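Side-chain contacts in glucosamine-6-phosphate deaminase (PDB 1J5X), which is a SIS-domain protein built on two parallel-stranded alpha/beta halves: residues D121-K125 with R126-T130; G111-T114 with E115-L118. One frame throughout, in Å; residues are numbered along the deposited sequence.

Contact 1 of 2, residues D121-K125 with R126-T130; sequences DVLKK and RNHRT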
loop_
_atom_site.group_PDB
_atom_site.type_symbol
_atom_site.label_atom_id
_atom_site.label_comp_id
_atom_site.label_asym_id
_atom_site.label_seq_id
_atom_site.Cartn_x
_atom_site.Cartn_y
_atom_site.Cartn_z
ATOM N N ASP A 121 -10.766 -21.208 1.437
ATOM C CA ASP A 121 -11.387 -22.508 1.241
ATOM C C ASP A 121 -11.485 -22.921 -0.260
ATOM O O ASP A 121 -11.149 -24.031 -0.665
ATOM C CB ASP A 121 -12.759 -22.490 1.883
ATOM C CG ASP A 121 -13.215 -23.876 2.254
ATOM O OD1 ASP A 121 -12.519 -24.527 3.100
ATOM O OD2 ASP A 121 -14.236 -24.317 1.677
ATOM N N VAL A 122 -11.942 -22.000 -1.077
ATOM C CA VAL A 122 -12.036 -22.237 -2.512
ATOM C C VAL A 122 -10.634 -22.588 -3.073
ATOM O O VAL A 122 -10.476 -23.539 -3.853
ATOM C CB VAL A 122 -12.556 -20.929 -3.222
ATOM C CG1 VAL A 122 -12.213 -20.961 -4.736
ATOM C CG2 VAL A 122 -14.067 -20.791 -3.039
ATOM N N LEU A 123 -9.609 -21.833 -2.687
ATOM C CA LEU A 123 -8.277 -22.084 -3.267
ATOM C C LEU A 123 -7.732 -23.419 -2.816
ATOM O O LEU A 123 -7.113 -24.149 -3.610
ATOM C CB LEU A 123 -7.284 -20.968 -2.901
ATOM C CG LEU A 123 -7.638 -19.686 -3.652
ATOM C CD1 LEU A 123 -7.026 -18.439 -2.964
ATOM C CD2 LEU A 123 -7.097 -19.825 -5.112
ATOM N N LYS A 124 -7.985 -23.753 -1.559
ATOM C CA LYS A 124 -7.482 -25.024 -1.040
ATOM C C LYS A 124 -8.164 -26.182 -1.737
ATOM O O LYS A 124 -7.538 -27.188 -2.012
ATOM C CB LYS A 124 -7.697 -25.114 0.481
ATOM C CG LYS A 124 -6.613 -24.372 1.306
ATOM C CD LYS A 124 -6.997 -24.192 2.780
ATOM C CE LYS A 124 -6.814 -25.449 3.587
ATOM N NZ LYS A 124 -7.419 -25.285 4.978
ATOM N N LYS A 125 -9.447 -26.038 -2.027
ATOM C CA LYS A 125 -10.179 -27.080 -2.721
ATOM C C LYS A 125 -9.786 -27.160 -4.186
ATOM O O LYS A 125 -10.101 -28.150 -4.847
ATOM C CB LYS A 125 -11.681 -26.870 -2.597
ATOM C CG LYS A 125 -12.203 -27.091 -1.181
ATOM C CD LYS A 125 -13.669 -26.734 -1.096
ATOM C CE LYS A 125 -14.258 -26.903 0.323
ATOM N NZ LYS A 125 -15.696 -26.455 0.267
ATOM N N ARG A 126 -9.094 -26.143 -4.691
ATOM C CA ARG A 126 -8.607 -26.133 -6.069
ATOM C C ARG A 126 -7.100 -26.428 -6.159
ATOM O O ARG A 126 -6.430 -25.981 -7.066
ATOM C CB ARG A 126 -8.878 -24.784 -6.754
ATOM C CG ARG A 126 -10.343 -24.516 -7.061
ATOM C CD ARG A 126 -10.438 -23.422 -8.136
ATOM N NE ARG A 126 -11.769 -22.811 -8.235
ATOM C CZ ARG A 126 -12.141 -21.927 -9.171
ATOM N NH1 ARG A 126 -11.290 -21.531 -10.116
ATOM N NH2 ARG A 126 -13.374 -21.436 -9.166
ATOM N N ASN A 127 -6.557 -27.152 -5.200
ATOM C CA ASN A 127 -5.138 -27.497 -5.260
ATOM C C ASN A 127 -4.165 -26.333 -5.200
ATOM O O ASN A 127 -3.076 -26.383 -5.785
ATOM C CB ASN A 127 -4.844 -28.354 -6.524
ATOM C CG ASN A 127 -3.405 -28.954 -6.532
ATOM O OD1 ASN A 127 -2.748 -28.954 -7.712
ATOM N ND2 ASN A 127 -2.911 -29.429 -5.492
ATOM N N HIS A 128 -4.540 -25.260 -4.531
ATOM C CA HIS A 128 -3.587 -24.168 -4.347
ATOM C C HIS A 128 -3.193 -24.187 -2.861
ATOM O O HIS A 128 -4.066 -24.324 -2.008
ATOM C CB HIS A 128 -4.240 -22.823 -4.686
ATOM C CG HIS A 128 -4.305 -22.551 -6.150
ATOM N ND1 HIS A 128 -5.008 -23.152 -7.140
ATOM C CD2 HIS A 128 -3.521 -21.603 -6.758
ATOM C CE1 HIS A 128 -4.628 -22.560 -8.322
ATOM N NE2 HIS A 128 -3.730 -21.628 -8.065
ATOM N N ARG A 129 -1.908 -24.112 -2.551
ATOM C CA ARG A 129 -1.484 -24.047 -1.154
ATOM C C ARG A 129 -1.574 -22.564 -0.734
ATOM O O ARG A 129 -1.157 -21.642 -1.485
ATOM C CB ARG A 129 -0.071 -24.579 -0.997
ATOM C CG ARG A 129 0.369 -24.541 0.467
ATOM C CD ARG A 129 1.675 -25.231 0.728
ATOM N NE ARG A 129 1.638 -26.640 0.355
ATOM C CZ ARG A 129 2.533 -27.530 0.802
ATOM N NH1 ARG A 129 3.514 -27.133 1.635
ATOM N NH2 ARG A 129 2.459 -28.810 0.427
ATOM N N THR A 130 -2.133 -22.319 0.451
ATOM C CA THR A 130 -2.316 -20.957 0.910
ATOM C C THR A 130 -1.428 -20.488 2.033
ATOM O O THR A 130 -1.139 -21.221 3.022
ATOM C CB THR A 130 -3.804 -20.705 1.337
ATOM O OG1 THR A 130 -4.105 -21.554 2.492
ATOM C CG2 THR A 130 -4.769 -21.088 0.194
#

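Contact 2 of 2, residues G111-T114 with E115-L118; sequences GNTT and EVLL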
loop_
_atom_site.group_PDB
_atom_site.type_symbol
_atom_site.label_atom_id
_atom_site.label_comp_id
_atom_site.label_asym_id
_atom_site.label_seq_id
_atom_site.Cartn_x
_atom_site.Cartn_y
_atom_site.Cartn_z
ATOM N N GLY A 111 -7.502 -11.247 10.264
ATOM C CA GLY A 111 -7.524 -12.687 10.004
ATOM C C GLY A 111 -8.932 -13.307 10.003
ATOM O O GLY A 111 -9.085 -14.499 9.865
ATOM N N ASN A 112 -9.955 -12.480 10.114
ATOM C CA ASN A 112 -11.302 -13.034 10.179
ATOM C C ASN A 112 -12.235 -12.512 9.064
ATOM O O ASN A 112 -13.446 -12.786 9.063
ATOM C CB ASN A 112 -11.889 -12.767 11.592
ATOM C CG ASN A 112 -11.236 -13.644 12.662
ATOM O OD1 ASN A 112 -10.950 -14.891 12.332
ATOM N ND2 ASN A 112 -11.034 -13.188 13.818
ATOM N N THR A 113 -11.647 -11.812 8.090
ATOM C CA THR A 113 -12.403 -11.255 6.945
ATOM C C THR A 113 -13.095 -12.398 6.202
ATOM O O THR A 113 -12.449 -13.295 5.661
ATOM C CB THR A 113 -11.441 -10.482 6.007
ATOM O OG1 THR A 113 -10.717 -9.539 6.803
ATOM C CG2 THR A 113 -12.211 -9.732 4.933
ATOM N N THR A 114 -14.429 -12.370 6.216
ATOM C CA THR A 114 -15.190 -13.465 5.621
ATOM C C THR A 114 -14.802 -13.835 4.194
ATOM O O THR A 114 -14.615 -15.009 3.891
ATOM C CB THR A 114 -16.678 -13.183 5.641
ATOM O OG1 THR A 114 -17.103 -12.781 6.971
ATOM C CG2 THR A 114 -17.402 -14.454 5.266
ATOM N N GLU A 115 -14.675 -12.820 3.350
ATOM C CA GLU A 115 -14.314 -13.064 1.950
ATOM C C GLU A 115 -12.953 -13.755 1.809
ATOM O O GLU A 115 -12.765 -14.576 0.927
ATOM C CB GLU A 115 -14.332 -11.724 1.226
ATOM C CG GLU A 115 -15.734 -11.209 1.012
ATOM C CD GLU A 115 -15.705 -9.730 0.713
ATOM O OE1 GLU A 115 -15.229 -9.391 -0.409
ATOM O OE2 GLU A 115 -16.091 -8.897 1.571
ATOM N N VAL A 116 -12.013 -13.445 2.710
ATOM C CA VAL A 116 -10.663 -14.018 2.614
ATOM C C VAL A 116 -10.714 -15.455 3.056
ATOM O O VAL A 116 -10.018 -16.299 2.509
ATOM C CB VAL A 116 -9.652 -13.176 3.469
ATOM C CG1 VAL A 116 -8.220 -13.802 3.419
ATOM C CG2 VAL A 116 -9.609 -11.787 2.914
ATOM N N LEU A 117 -11.543 -15.743 4.093
ATOM C CA LEU A 117 -11.677 -17.113 4.542
ATOM C C LEU A 117 -12.416 -17.958 3.485
ATOM O O LEU A 117 -12.114 -19.148 3.256
ATOM C CB LEU A 117 -12.433 -17.147 5.902
ATOM C CG LEU A 117 -11.492 -16.586 6.984
ATOM C CD1 LEU A 117 -12.368 -16.400 8.290
ATOM C CD2 LEU A 117 -10.334 -17.555 7.204
ATOM N N LEU A 118 -13.393 -17.352 2.825
ATOM C CA LEU A 118 -14.079 -18.121 1.783
ATOM C C LEU A 118 -13.099 -18.385 0.651
ATOM O O LEU A 118 -13.069 -19.491 0.084
ATOM C CB LEU A 118 -15.265 -17.356 1.223
ATOM C CG LEU A 118 -16.428 -17.243 2.238
ATOM C CD1 LEU A 118 -17.456 -16.220 1.758
ATOM C CD2 LEU A 118 -17.065 -18.619 2.402
#

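Contact 1 of 2, residues D121-K125 with R126-T130
Leu123 meets His128 and Thr130 where the chain turns from helix into strand. Its CD2 methyl sits 4.0 Å above the plane of the His128 ring, offset toward the rim on the CG side, while its CB lies against Thr130 CG2. Lys124 crosses Thr130 at about a right angle, CD 3.9 Å from Thr130 OG1, itself hydrogen-bonded to Asn120 OD1. On the far flank Arg126 runs alongside Val122, with CG 3.4 Å from Val122 O and NE by Val122 CG1; the extended chain from CG to NE carries its guanidinium to Gln93.

The backbone turns through a Schellman motif that ends the helix. Asn127, at positive phi (63°), is the C-prime residue: His128 N bonds to Leu123 O at 3.0 Å, and Asn127 N bonds weakly to Lys124 O. Leu123 O also takes Arg126 N, so two donors grip it from opposite faces of its plane, the second well above that plane. A bond from His128 ND1 to Arg126 O at 3.2 Å helps fix the rotation of the ring. One turn back, Lys125 NZ pairs with Asp121 OD2 at 2.9 Å in a salt bridge.

The turn joins helix 114-125 to strand 128-134 in a beta-alpha-beta unit whose first strand is 102-107. Leu123 reaches Ala104 and Leu106 of that strand as well as Val90 of helix 87-91, and Thr130 pairs through its backbone with Leu147 of strand 147-150.

Contact 2 of 2, residues G111-T114 with E115-L118
Thr114 and Leu118 lie side by side, one turn apart on the helix and pointing the same way. Following Leu118 outward, CB passes 3.6 Å from Thr114 O, CG comes still closer to that oxygen, at 3.3 Å, and CD1 ends 3.9 Å from Thr114 CG2. In Thr114, chi1 (-50°) puts CG2 anti to the backbone N, on the side of Leu118, and leaves OG1 beside the backbone N, where it accepts from the backbone N of Leu342 at the C-terminus.

Thr113 occupies the N-cap position of helix 114-125, in the loop that follows strand 102-107 of the SIS-domain sheet. Its side chain makes no capping bond; OG1 is instead hydrogen-bonded to the hydroxyl of Ser108. The carbonyl does the helical work: Leu117 N reaches Thr113 O at 3.0 Å, nearly in line with the C=O bond, and Val116 N adds a weak bond to the same oxygen. One residue on, Leu118 N closes on Thr114 O at 2.8 Å.

Thr113 and Val116 meet obliquely, Val116 CG2 lying 3.8 Å from Thr113 CB and almost as near its methyl. Leu117 turns back over the loop, CD1 3.8 Å from Asn112 O, and also touches Arg140 and Glu144 of helix 140-144. The backbone N of Arg140 donates to Asn112 OD1, which ties the loop to the start of that helix.

Both contacts belong to helix 114-125: contact 2 starts it and contact 1 ends it, their centres about 14 Å apart, joined directly through the helix backbone, where Val122 N lies 3.0 Å from Leu118 O. They therefore bracket the helical crossover of the beta-alpha-beta unit running from strand 102-107 to strand 128-134. Two neighbouring helices span the gap. Helix 87-91 is touched by Val116 and Leu118 at the start and by Val122 and Leu123 near the end, while Glu144 of helix 140-144 packs on Leu117 and accepts a hydrogen bond from Lys124 through its backbone oxygen. Contact 2, about 19 Å from the chain's centre, also meets the C-terminal residues; contact 1 lies farther out, at about 25 Å.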